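Long-range contact in DNA repair protein RAD7 (Saccharomyces cerevisiae, PDB 5ZB2), which promotes global genome nucleotide excision repair of damage in nontranscribed DNA as a component of the yeast GGR complex with RAD16 and ABF1: residues A[28-42]-A[66-78]. Sequence-based numbering, arbitrary orientation.
Sequences DESSKLVFNKLRDVL and HTLQLFLKTDLKR. With 9FO (3,6,9,12,15,18,21,24,27,30,33,36,39,42,45,48,51,54,57-nonadecaoxanonapentacontane-1,59-diol), chain K.
Leu72 O is gripped end-on by two nitrogens of Arg39: NH1 at 2.8 Å, and NH2 at 3.2 Å by a more bent bond. NH1 also reaches Leu70 O at 2.9 Å, but from above that carbonyl's plane rather than on a lone pair. A nearly straight bond from Arg39 NH2 to Asn36 OD1, one helical turn back, helps fix the guanidinium's rotation from its own helix (N-H...O 172°). Thr74 CG2 lies over one face of the group and Phe35 O over the other. A leucine in place of Arg39 would probably leave the carbonyls of Leu70 and Leu72 without these donors and set the Asn36 amide free to turn. In this C-terminal, leucine-rich-repeat-containing part of RAD7, the long helix 8-41 that precedes the solenoid is fastened to the loop leading into 78-81, its first strand. One turn before Arg39, the Phe35 ring takes Leu72 CB over its centre in a CH-pi contact, 3.8 Å from the centroid, while Leu72 CD1 meets CZ. Lys73 lays CG by Phe35 CD2 and, bending at chi2 and chi3 (both -54°), brings NZ to the syn side of Asp28 OD2, somewhat out of the carboxylate plane, in a 2.6 Å salt bridge; a water links NZ to OD1. Toward the helix's C-terminal end, Leu70 CD2 packs against Leu42 CD1 (3.7 Å) and Leu38 CD2, with Leu42 also touching Ser91 of the Elongin-C chain.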
ATOM      1  N   ASP A  28      -2.298  15.822  -7.120  1.00 63.59           N
ATOM      2  CA  ASP A  28      -3.636  15.342  -6.800  1.00 65.28           C
ATOM      3  C   ASP A  28      -4.642  15.789  -7.854  1.00 66.96           C
ATOM      4  O   ASP A  28      -5.546  15.030  -8.223  1.00 64.87           O
ATOM      5  CB  ASP A  28      -4.050  15.835  -5.415  1.00 64.47           C
ATOM      6  CG  ASP A  28      -5.329  15.186  -4.924  1.00 65.75           C
ATOM      7  OD1 ASP A  28      -5.253  14.103  -4.306  1.00 63.20           O
ATOM      8  OD2 ASP A  28      -6.413  15.758  -5.158  1.00 72.31           O
ATOM      9  N   GLU A  29      -4.493  17.014  -8.365  1.00 69.20           N
ATOM     10  CA  GLU A  29      -5.386  17.488  -9.417  1.00 71.91           C
ATOM     11  C   GLU A  29      -5.128  16.750 -10.723  1.00 67.52           C
ATOM     12  O   GLU A  29      -6.068  16.328 -11.404  1.00 66.03           O
ATOM     13  CB  GLU A  29      -5.224  18.995  -9.613  1.00 76.28           C
ATOM     14  CG  GLU A  29      -5.466  19.816  -8.355  1.00 82.94           C
ATOM     15  CD  GLU A  29      -6.761  19.448  -7.656  1.00106.35           C
ATOM     16  OE1 GLU A  29      -7.723  19.059  -8.351  1.00117.59           O
ATOM     17  OE2 GLU A  29      -6.812  19.542  -6.412  1.00103.11           O
ATOM     18  N   SER A  30      -3.857  16.587 -11.094  1.00 66.60           N
ATOM     19  CA  SER A  30      -3.551  15.797 -12.281  1.00 64.45           C
ATOM     20  C   SER A  30      -4.135  14.395 -12.173  1.00 63.00           C
ATOM     21  O   SER A  30      -4.519  13.804 -13.188  1.00 61.28           O
ATOM     22  CB  SER A  30      -2.043  15.723 -12.499  1.00 66.10           C
ATOM     23  OG  SER A  30      -1.742  14.826 -13.557  1.00 67.85           O
ATOM     24  N   SER A  31      -4.211  13.849 -10.958  1.00 62.58           N
ATOM     25  CA  SER A  31      -4.860  12.557 -10.770  1.00 60.19           C
ATOM     26  C   SER A  31      -6.348  12.645 -11.084  1.00 57.28           C
ATOM     27  O   SER A  31      -6.916  11.736 -11.700  1.00 55.32           O
ATOM     28  CB  SER A  31      -4.643  12.066  -9.339  1.00 60.68           C
ATOM     29  OG  SER A  31      -3.263  12.008  -9.024  1.00 62.72           O
ATOM     30  N   LYS A  32      -6.994  13.737 -10.668  1.00 59.02           N
ATOM     31  CA  LYS A  32      -8.412  13.925 -10.951  1.00 59.16           C
ATOM     32  C   LYS A  32      -8.688  13.827 -12.446  1.00 56.89           C
ATOM     33  O   LYS A  32      -9.610  13.126 -12.878  1.00 54.83           O
ATOM     34  CB  LYS A  32      -8.868  15.279 -10.400  1.00 64.58           C
ATOM     35  CG  LYS A  32     -10.347  15.581 -10.575  1.00 67.69           C
ATOM     36  CD  LYS A  32     -10.694  16.940  -9.982  1.00 86.33           C
ATOM     37  CE  LYS A  32     -12.157  17.295 -10.194  1.00127.92           C
ATOM     38  NZ  LYS A  32     -12.501  18.620  -9.604  1.00144.11           N
ATOM     39  N   LEU A  33      -7.884  14.519 -13.256  1.00 58.08           N
ATOM     40  CA  LEU A  33      -8.089  14.497 -14.700  1.00 57.86           C
ATOM     41  C   LEU A  33      -7.909  13.093 -15.268  1.00 55.01           C
ATOM     42  O   LEU A  33      -8.659  12.676 -16.158  1.00 54.37           O
ATOM     43  CB  LEU A  33      -7.127  15.471 -15.379  1.00 62.70           C
ATOM     44  CG  LEU A  33      -7.196  16.920 -14.891  1.00 65.62           C
ATOM     45  CD1 LEU A  33      -6.069  17.736 -15.505  1.00 63.28           C
ATOM     46  CD2 LEU A  33      -8.550  17.534 -15.216  1.00 69.69           C
ATOM     47  N   VAL A  34      -6.920  12.348 -14.768  1.00 54.21           N
ATOM     48  CA  VAL A  34      -6.646  11.022 -15.315  1.00 53.10           C
ATOM     49  C   VAL A  34      -7.793  10.067 -15.007  1.00 51.52           C
ATOM     50  O   VAL A  34      -8.116   9.185 -15.811  1.00 49.23           O
ATOM     51  CB  VAL A  34      -5.305  10.487 -14.780  1.00 55.49           C
ATOM     52  CG1 VAL A  34      -5.015   9.102 -15.340  1.00 55.36           C
ATOM     53  CG2 VAL A  34      -4.179  11.427 -15.149  1.00 68.18           C
ATOM     54  N   PHE A  35      -8.420  10.215 -13.836  1.00 51.25           N
ATOM     55  CA  PHE A  35      -9.548   9.352 -13.499  1.00 49.29           C
ATOM     56  C   PHE A  35     -10.796   9.755 -14.274  1.00 49.41           C
ATOM     57  O   PHE A  35     -11.585   8.894 -14.679  1.00 48.31           O
ATOM     58  CB  PHE A  35      -9.805   9.377 -11.991  1.00 47.93           C
ATOM     59  CG  PHE A  35      -8.773   8.629 -11.189  1.00 47.52           C
ATOM     60  CD1 PHE A  35      -8.656   7.251 -11.300  1.00 48.71           C
ATOM     61  CD2 PHE A  35      -7.923   9.299 -10.324  1.00 49.60           C
ATOM     62  CE1 PHE A  35      -7.707   6.555 -10.567  1.00 49.21           C
ATOM     63  CE2 PHE A  35      -6.972   8.609  -9.586  1.00 52.18           C
ATOM     64  CZ  PHE A  35      -6.864   7.235  -9.708  1.00 52.79           C
ATOM     65  N   ASN A  36     -10.988  11.059 -14.499  1.00 51.61           N
ATOM     66  CA  ASN A  36     -12.070  11.500 -15.374  1.00 52.48           C
ATOM     67  C   ASN A  36     -11.894  10.940 -16.780  1.00 52.79           C
ATOM     68  O   ASN A  36     -12.872  10.559 -17.433  1.00 52.49           O
ATOM     69  CB  ASN A  36     -12.130  13.027 -15.419  1.00 51.26           C
ATOM     70  CG  ASN A  36     -12.651  13.633 -14.131  1.00 53.57           C
ATOM     71  OD1 ASN A  36     -13.333  12.974 -13.346  1.00 51.73           O
ATOM     72  ND2 ASN A  36     -12.340  14.905 -13.914  1.00 56.25           N
ATOM     73  N   LYS A  37     -10.653  10.882 -17.261  1.00 52.98           N
ATOM     74  CA  LYS A  37     -10.394  10.332 -18.589  1.00 54.41           C
ATOM     75  C   LYS A  37     -10.911   8.903 -18.697  1.00 53.97           C
ATOM     76  O   LYS A  37     -11.587   8.547 -19.668  1.00 54.70           O
ATOM     77  CB  LYS A  37      -8.896  10.390 -18.898  1.00 56.89           C
ATOM     78  CG  LYS A  37      -8.509   9.873 -20.282  1.00 66.63           C
ATOM     79  CD  LYS A  37      -9.110  10.715 -21.398  1.00 73.52           C
ATOM     80  CE  LYS A  37      -8.650  10.231 -22.768  1.00 74.74           C
ATOM     81  NZ  LYS A  37      -9.237  11.042 -23.875  1.00 82.09           N
ATOM     82  N   LEU A  38     -10.608   8.067 -17.701  1.00 52.19           N
ATOM     83  CA  LEU A  38     -11.098   6.690 -17.718  1.00 51.64           C
ATOM     84  C   LEU A  38     -12.620   6.650 -17.801  1.00 51.42           C
ATOM     85  O   LEU A  38     -13.191   5.919 -18.618  1.00 52.37           O
ATOM     86  CB  LEU A  38     -10.610   5.945 -16.474  1.00 49.82           C
ATOM     87  CG  LEU A  38     -11.146   4.524 -16.280  1.00 48.49           C
ATOM     88  CD1 LEU A  38     -10.798   3.650 -17.464  1.00 47.96           C
ATOM     89  CD2 LEU A  38     -10.604   3.921 -14.992  1.00 45.95           C
ATOM     90  N   ARG A  39     -13.296   7.433 -16.957  1.00 50.65           N
ATOM     91  CA  ARG A  39     -14.755   7.446 -16.974  1.00 51.94           C
ATOM     92  C   ARG A  39     -15.288   7.998 -18.291  1.00 53.88           C
ATOM     93  O   ARG A  39     -16.260   7.469 -18.845  1.00 54.81           O
ATOM     94  CB  ARG A  39     -15.286   8.263 -15.798  1.00 51.43           C
ATOM     95  CG  ARG A  39     -15.115   7.583 -14.447  1.00 49.05           C
ATOM     96  CD  ARG A  39     -15.685   8.434 -13.320  1.00 47.88           C
ATOM     97  NE  ARG A  39     -14.822   9.565 -12.986  1.00 48.23           N
ATOM     98  CZ  ARG A  39     -13.889   9.556 -12.036  1.00 47.85           C
ATOM     99  NH1 ARG A  39     -13.676   8.472 -11.301  1.00 46.95           N
ATOM    100  NH2 ARG A  39     -13.163  10.642 -11.817  1.00 49.02           N
ATOM    101  N   ASP A  40     -14.668   9.059 -18.810  1.00 54.80           N
ATOM    102  CA  ASP A  40     -15.142   9.648 -20.058  1.00 55.59           C
ATOM    103  C   ASP A  40     -14.921   8.702 -21.232  1.00 55.98           C
ATOM    104  O   ASP A  40     -15.756   8.627 -22.141  1.00 56.02           O
ATOM    105  CB  ASP A  40     -14.446  10.985 -20.305  1.00 56.93           C
ATOM    106  CG  ASP A  40     -14.851  12.051 -19.300  1.00 57.89           C
ATOM    107  OD1 ASP A  40     -15.985  11.985 -18.780  1.00 60.04           O
ATOM    108  OD2 ASP A  40     -14.036  12.958 -19.033  1.00 61.32           O
ATOM    109  N   VAL A  41     -13.807   7.965 -21.228  1.00 55.99           N
ATOM    110  CA  VAL A  41     -13.515   7.040 -22.324  1.00 56.90           C
ATOM    111  C   VAL A  41     -14.568   5.947 -22.405  1.00 57.81           C
ATOM    112  O   VAL A  41     -14.871   5.447 -23.496  1.00 58.85           O
ATOM    113  CB  VAL A  41     -12.099   6.448 -22.157  1.00 57.04           C
ATOM    114  CG1 VAL A  41     -11.903   5.226 -23.048  1.00 57.11           C
ATOM    115  CG2 VAL A  41     -11.048   7.497 -22.484  1.00 60.79           C
ATOM    116  N   LEU A  42     -15.135   5.546 -21.270  1.00 56.15           N
ATOM    117  CA  LEU A  42     -16.163   4.517 -21.249  1.00 57.09           C
ATOM    118  C   LEU A  42     -17.558   5.083 -21.479  1.00 57.73           C
ATOM    119  O   LEU A  42     -18.547   4.372 -21.269  1.00 58.81           O
ATOM    120  CB  LEU A  42     -16.121   3.759 -19.920  1.00 57.73           C
ATOM    121  CG  LEU A  42     -14.796   3.064 -19.590  1.00 57.15           C
ATOM    122  CD1 LEU A  42     -14.849   2.475 -18.192  1.00 53.62           C
ATOM    123  CD2 LEU A  42     -14.472   1.981 -20.615  1.00 56.44           C
ATOM    124  N   HIS A  66      -8.966  -3.335  -9.337  1.00 42.63           N
ATOM    125  CA  HIS A  66      -8.875  -2.856 -10.712  1.00 44.79           C
ATOM    126  C   HIS A  66     -10.048  -1.936 -11.041  1.00 43.39           C
ATOM    127  O   HIS A  66      -9.858  -0.770 -11.408  1.00 42.06           O
ATOM    128  CB  HIS A  66      -8.829  -4.063 -11.657  1.00 47.13           C
ATOM    129  CG  HIS A  66      -8.432  -3.735 -13.064  1.00 49.58           C
ATOM    130  ND1 HIS A  66      -7.225  -3.151 -13.382  1.00 54.93           N
ATOM    131  CD2 HIS A  66      -9.072  -3.945 -14.240  1.00 48.16           C
ATOM    132  CE1 HIS A  66      -7.146  -2.997 -14.693  1.00 49.80           C
ATOM    133  NE2 HIS A  66      -8.254  -3.469 -15.236  1.00 47.99           N
ATOM    134  N   THR A  67     -11.275  -2.441 -10.893  1.00 41.22           N
ATOM    135  CA  THR A  67     -12.459  -1.644 -11.190  1.00 41.45           C
ATOM    136  C   THR A  67     -12.689  -0.540 -10.169  1.00 40.76           C
ATOM    137  O   THR A  67     -13.398   0.428 -10.470  1.00 38.66           O
ATOM    138  CB  THR A  67     -13.695  -2.544 -11.260  1.00 41.18           C
ATOM    139  OG1 THR A  67     -13.820  -3.287 -10.042  1.00 39.14           O
ATOM    140  CG2 THR A  67     -13.584  -3.508 -12.422  1.00 40.90           C
ATOM    141  N   LEU A  68     -12.112  -0.665  -8.971  1.00 41.41           N
ATOM    142  CA  LEU A  68     -12.226   0.388  -7.968  1.00 41.21           C
ATOM    143  C   LEU A  68     -11.825   1.746  -8.524  1.00 41.49           C
ATOM    144  O   LEU A  68     -12.300   2.781  -8.042  1.00 39.34           O
ATOM    145  CB  LEU A  68     -11.356   0.043  -6.756  1.00 41.16           C
ATOM    146  CG  LEU A  68     -11.236   1.111  -5.664  1.00 42.88           C
ATOM    147  CD1 LEU A  68     -12.591   1.369  -5.018  1.00 41.67           C
ATOM    148  CD2 LEU A  68     -10.208   0.689  -4.626  1.00 40.39           C
ATOM    149  N   GLN A  69     -10.950   1.765  -9.530  1.00 40.54           N
ATOM    150  CA  GLN A  69     -10.439   3.023 -10.058  1.00 42.18           C
ATOM    151  C   GLN A  69     -11.519   3.847 -10.739  1.00 41.12           C
ATOM    152  O   GLN A  69     -11.329   5.053 -10.927  1.00 41.45           O
ATOM    153  CB  GLN A  69      -9.291   2.743 -11.029  1.00 43.17           C
ATOM    154  CG  GLN A  69      -8.077   2.128 -10.350  1.00 44.69           C
ATOM    155  CD  GLN A  69      -6.974   1.795 -11.324  1.00 48.67           C
ATOM    156  OE1 GLN A  69      -5.958   2.488 -11.394  1.00 46.06           O
ATOM    157  NE2 GLN A  69      -7.169   0.733 -12.090  1.00 46.31           N
ATOM    158  N   LEU A  70     -12.643   3.227 -11.108  1.00 41.96           N
ATOM    159  CA  LEU A  70     -13.772   3.964 -11.667  1.00 42.34           C
ATOM    160  C   LEU A  70     -14.368   4.951 -10.668  1.00 42.03           C
ATOM    161  O   LEU A  70     -15.041   5.906 -11.076  1.00 38.96           O
ATOM    162  CB  LEU A  70     -14.852   2.979 -12.125  1.00 41.99           C
ATOM    163  CG  LEU A  70     -14.404   1.948 -13.167  1.00 42.06           C
ATOM    164  CD1 LEU A  70     -15.353   0.757 -13.214  1.00 40.72           C
ATOM    165  CD2 LEU A  70     -14.297   2.600 -14.537  1.00 42.00           C
ATOM    166  N   PHE A  71     -14.133   4.748  -9.374  1.00 40.73           N
ATOM    167  CA  PHE A  71     -14.780   5.525  -8.326  1.00 43.13           C
ATOM    168  C   PHE A  71     -13.840   6.515  -7.650  1.00 42.72           C
ATOM    169  O   PHE A  71     -14.207   7.099  -6.626  1.00 43.73           O
ATOM    170  CB  PHE A  71     -15.372   4.579  -7.278  1.00 40.99           C
ATOM    171  CG  PHE A  71     -16.306   3.553  -7.846  1.00 41.96           C
ATOM    172  CD1 PHE A  71     -15.821   2.353  -8.337  1.00 41.68           C
ATOM    173  CD2 PHE A  71     -17.669   3.785  -7.887  1.00 42.89           C
ATOM    174  CE1 PHE A  71     -16.679   1.408  -8.862  1.00 41.74           C
ATOM    175  CE2 PHE A  71     -18.531   2.842  -8.410  1.00 42.78           C
ATOM    176  CZ  PHE A  71     -18.036   1.654  -8.896  1.00 42.22           C
ATOM    177  N   LEU A  72     -12.645   6.728  -8.194  1.00 42.65           N
ATOM    178  CA  LEU A  72     -11.634   7.540  -7.533  1.00 45.53           C
ATOM    179  C   LEU A  72     -11.639   8.971  -8.061  1.00 46.17           C
ATOM    180  O   LEU A  72     -11.931   9.226  -9.233  1.00 44.87           O
ATOM    181  CB  LEU A  72     -10.242   6.928  -7.713  1.00 44.43           C
ATOM    182  CG  LEU A  72     -10.018   5.537  -7.111  1.00 43.82           C
ATOM    183  CD1 LEU A  72      -8.588   5.076  -7.360  1.00 45.45           C
ATOM    184  CD2 LEU A  72     -10.327   5.510  -5.623  1.00 41.93           C
ATOM    185  N   LYS A  73     -11.299   9.905  -7.173  1.00 47.64           N
ATOM    186  CA  LYS A  73     -11.222  11.329  -7.494  1.00 49.14           C
ATOM    187  C   LYS A  73     -12.543  11.844  -8.073  1.00 50.22           C
ATOM    188  O   LYS A  73     -12.599  12.414  -9.164  1.00 52.76           O
ATOM    189  CB  LYS A  73     -10.056  11.605  -8.450  1.00 50.80           C
ATOM    190  CG  LYS A  73      -8.668  11.441  -7.826  1.00 51.71           C
ATOM    191  CD  LYS A  73      -8.487  12.269  -6.551  1.00 53.23           C
ATOM    192  CE  LYS A  73      -8.806  13.744  -6.758  1.00 56.26           C
ATOM    193  NZ  LYS A  73      -8.711  14.516  -5.484  1.00 55.93           N
ATOM    194  N   THR A  74     -13.612  11.635  -7.310  1.00 50.73           N
ATOM    195  CA  THR A  74     -14.919  12.209  -7.596  1.00 54.14           C
ATOM    196  C   THR A  74     -15.338  13.086  -6.422  1.00 59.09           C
ATOM    197  O   THR A  74     -14.730  13.057  -5.350  1.00 55.77           O
ATOM    198  CB  THR A  74     -15.975  11.121  -7.844  1.00 54.74           C
ATOM    199  OG1 THR A  74     -16.388  10.552  -6.596  1.00 53.05           O
ATOM    200  CG2 THR A  74     -15.420  10.018  -8.742  1.00 50.93           C
ATOM    201  N   ASP A  75     -16.387  13.879  -6.632  1.00 62.50           N
ATOM    202  CA  ASP A  75     -16.967  14.680  -5.563  1.00 72.07           C
ATOM    203  C   ASP A  75     -18.132  13.973  -4.876  1.00 68.83           C
ATOM    204  O   ASP A  75     -18.959  14.630  -4.236  1.00 72.70           O
ATOM    205  CB  ASP A  75     -17.410  16.047  -6.098  1.00 87.20           C
ATOM    206  CG  ASP A  75     -18.437  15.939  -7.205  1.00 76.60           C
ATOM    207  OD1 ASP A  75     -18.374  14.966  -7.980  1.00 71.76           O
ATOM    208  OD2 ASP A  75     -19.304  16.833  -7.304  1.00 80.78           O
ATOM    209  N   LEU A  76     -18.208  12.650  -4.998  1.00 61.85           N
ATOM    210  CA  LEU A  76     -19.285  11.892  -4.379  1.00 59.81           C
ATOM    211  C   LEU A  76     -19.174  11.957  -2.858  1.00 55.77           C
ATOM    212  O   LEU A  76     -18.075  11.967  -2.297  1.00 53.28           O
ATOM    213  CB  LEU A  76     -19.239  10.441  -4.859  1.00 59.74           C
ATOM    214  CG  LEU A  76     -20.376   9.508  -4.439  1.00 60.38           C
ATOM    215  CD1 LEU A  76     -21.715   9.995  -4.965  1.00 62.47           C
ATOM    216  CD2 LEU A  76     -20.095   8.097  -4.927  1.00 59.19           C
ATOM    217  N   LYS A  77     -20.325  12.007  -2.190  1.00 55.73           N
ATOM    218  CA  LYS A  77     -20.382  12.114  -0.735  1.00 52.40           C
ATOM    219  C   LYS A  77     -20.849  10.838  -0.054  1.00 48.98           C
ATOM    220  O   LYS A  77     -20.362  10.512   1.029  1.00 44.39           O
ATOM    221  CB  LYS A  77     -21.307  13.269  -0.333  1.00 57.64           C
ATOM    222  CG  LYS A  77     -20.777  14.642  -0.729  1.00 61.64           C
ATOM    223  CD  LYS A  77     -21.899  15.642  -0.958  1.00 76.40           C
ATOM    224  CE  LYS A  77     -22.669  15.942   0.317  1.00 77.16           C
ATOM    225  NZ  LYS A  77     -21.837  16.669   1.316  1.00 83.51           N
ATOM    226  N   ARG A  78     -21.778  10.108  -0.663  1.00 51.23           N
ATOM    227  CA  ARG A  78     -22.315   8.875  -0.100  1.00 51.15           C
ATOM    228  C   ARG A  78     -22.021   7.734  -1.064  1.00 45.73           C
ATOM    229  O   ARG A  78     -22.507   7.735  -2.199  1.00 47.31           O
ATOM    230  CB  ARG A  78     -23.819   8.999   0.150  1.00 54.74           C
ATOM    231  CG  ARG A  78     -24.195  10.162   1.063  1.00 63.26           C
ATOM    232  CD  ARG A  78     -25.701  10.280   1.230  1.00 75.10           C
ATOM    233  NE  ARG A  78     -26.378  10.524  -0.041  1.00 91.57           N
ATOM    234  CZ  ARG A  78     -27.698  10.589  -0.190  1.00106.89           C
ATOM    235  NH1 ARG A  78     -28.500  10.427   0.855  1.00120.15           N
ATOM    236  NH2 ARG A  78     -28.219  10.814  -1.389  1.00104.80           N
TER
HETATM  237  OAA 9FO K 609       4.271  10.255   4.063  0.50 64.89           O
HETATM  238  CAB 9FO K 609       3.525  10.247   2.879  0.50 59.31           C
HETATM  239  CAC 9FO K 609       4.471  10.219   1.679  0.50 54.69           C
HETATM  240  OAD 9FO K 609       3.802  10.649   0.528  0.50 55.34           O
HETATM  241  CAE 9FO K 609       2.932   9.712  -0.035  0.50 55.15           C
HETATM  242  CAF 9FO K 609       1.993  10.420  -1.011  0.50 56.42           C
HETATM  243  OAG 9FO K 609       0.780   9.728  -1.078  0.50 57.49           O
HETATM  244  CAH 9FO K 609      -0.085   9.980  -0.007  0.50 57.66           C
HETATM  245  CAI 9FO K 609      -0.742   8.669   0.401  0.50 55.74           C
HETATM  246  OAJ 9FO K 609       0.121   8.002   1.273  0.50 54.91           O
HETATM  247  CAK 9FO K 609       0.165   6.615   1.102  0.50 53.65           C
HETATM  248  CAL 9FO K 609       1.378   6.057   1.838  0.50 52.67           C
HETATM  249  OAM 9FO K 609       2.040   5.133   1.021  0.50 50.69           O
HETATM  250  CAN 9FO K 609       3.432   5.174   1.133  0.50 48.54           C
HETATM  251  CAO 9FO K 609       3.964   6.343   0.317  0.50 49.49           C
HETATM  252  OAP 9FO K 609       4.834   5.870  -0.671  0.50 47.40           O
HETATM  253  CAQ 9FO K 609       5.204   6.841  -1.604  0.50 49.35           C
HETATM  254  CAR 9FO K 609       4.074   7.019  -2.609  0.50 51.41           C
HETATM  255  OAS 9FO K 609       4.531   7.704  -3.735  0.50 51.58           O
HETATM  256  CAT 9FO K 609       3.577   8.554  -4.308  0.50 54.41           C
HETATM  257  CAU 9FO K 609       2.386   7.764  -4.853  0.50 56.88           C
HETATM  258  OAV 9FO K 609       1.213   8.230  -4.253  0.50 58.13           O
HETATM  259  CAW 9FO K 609       0.075   7.475  -4.557  0.50 58.12           C
HETATM  260  CAX 9FO K 609      -1.116   8.020  -3.771  0.50 58.17           C
HETATM  261  OAY 9FO K 609      -1.362   7.225  -2.646  0.50 55.49           O
HETATM  262  CAZ 9FO K 609      -2.017   6.015  -2.908  0.50 53.84           C
HETATM  263  CBA 9FO K 609      -2.459   5.384  -1.591  0.50 52.67           C
HETATM  264  OBB 9FO K 609      -1.954   4.086  -1.471  0.50 52.02           O
HETATM  265  CBC 9FO K 609      -0.747   3.968  -0.771  0.50 51.87           C
HETATM  266  CBD 9FO K 609      -0.473   2.488  -0.528  0.50 50.51           C
HETATM  267  OBE 9FO K 609       0.104   1.939  -1.674  0.50 50.57           O
HETATM  268  CBF 9FO K 609      -0.432   0.696  -2.013  0.50 49.66           C
HETATM  269  CBG 9FO K 609       0.317   0.134  -3.216  0.50 51.08           C
HETATM  270  OBH 9FO K 609       0.990   1.179  -3.868  0.50 51.91           O
HETATM  271  CBI 9FO K 609       1.216   0.969  -5.236  0.50 52.42           C
HETATM  272  CBJ 9FO K 609       1.402   2.309  -5.943  0.50 53.38           C
HETATM  273  OBK 9FO K 609       0.719   2.272  -7.167  0.50 55.04           O
HETATM  274  CBL 9FO K 609      -0.010   3.427  -7.483  0.50 56.59           C
HETATM  275  CBM 9FO K 609      -1.113   3.064  -8.472  0.50 58.28           C
HETATM  276  OBN 9FO K 609      -1.994   4.141  -8.608  0.50 59.41           O
HETATM  277  CBO 9FO K 609      -3.106   4.099  -7.760  0.50 57.70           C
HETATM  278  CBP 9FO K 609      -4.178   3.166  -8.327  0.50 55.21           C
HETATM  279  OBQ 9FO K 609      -4.924   2.667  -7.253  0.50 52.05           O
HETATM  280  CBR 9FO K 609      -5.532   1.421  -7.441  0.50 51.47           C
HETATM  281  CBS 9FO K 609      -5.704   0.796  -6.061  0.50 49.53           C
HETATM  282  OBT 9FO K 609      -5.276  -0.535  -6.107  0.50 48.47           O
HETATM  283  CBU 9FO K 609      -4.725  -1.009  -4.911  0.50 47.27           C
HETATM  284  CBV 9FO K 609      -3.848  -2.215  -5.223  0.50 49.28           C
HETATM  285  OBW 9FO K 609      -2.569  -1.760  -5.556  0.50 51.44           O
HETATM  286  CBX 9FO K 609      -1.677  -2.777  -5.912  0.50 52.79           C
HETATM  287  CBY 9FO K 609      -0.471  -2.174  -6.627  0.50 53.82           C
HETATM  288  OBZ 9FO K 609      -0.890  -1.233  -7.574  0.50 54.73           O
HETATM  289  CCA 9FO K 609      -0.343  -1.432  -8.848  0.50 55.99           C
HETATM  290  CCB 9FO K 609      -0.557  -0.180  -9.695  0.50 57.50           C
HETATM  291  OCC 9FO K 609      -1.778  -0.201 -10.379  0.50 58.45           O
HETATM  292  CCD 9FO K 609      -2.939  -0.210  -9.596  0.50 56.13           C
HETATM  293  CCE 9FO K 609      -3.377  -1.663  -9.433  0.50 55.75           C
HETATM  294  OCF 9FO K 609      -4.732  -1.817  -9.746  0.50 55.14           O
HETATM  295  CCG 9FO K 609      -5.301  -3.005  -9.269  0.50 54.48           C
HETATM  296  CCH 9FO K 609      -4.418  -4.210  -9.599  0.50 59.37           C
HETATM  297  OCI 9FO K 609      -5.191  -5.378  -9.596  0.50 64.70           O
HETATM  298  O   HOH W   1      -7.584  12.983  -3.079  1.00 48.92           O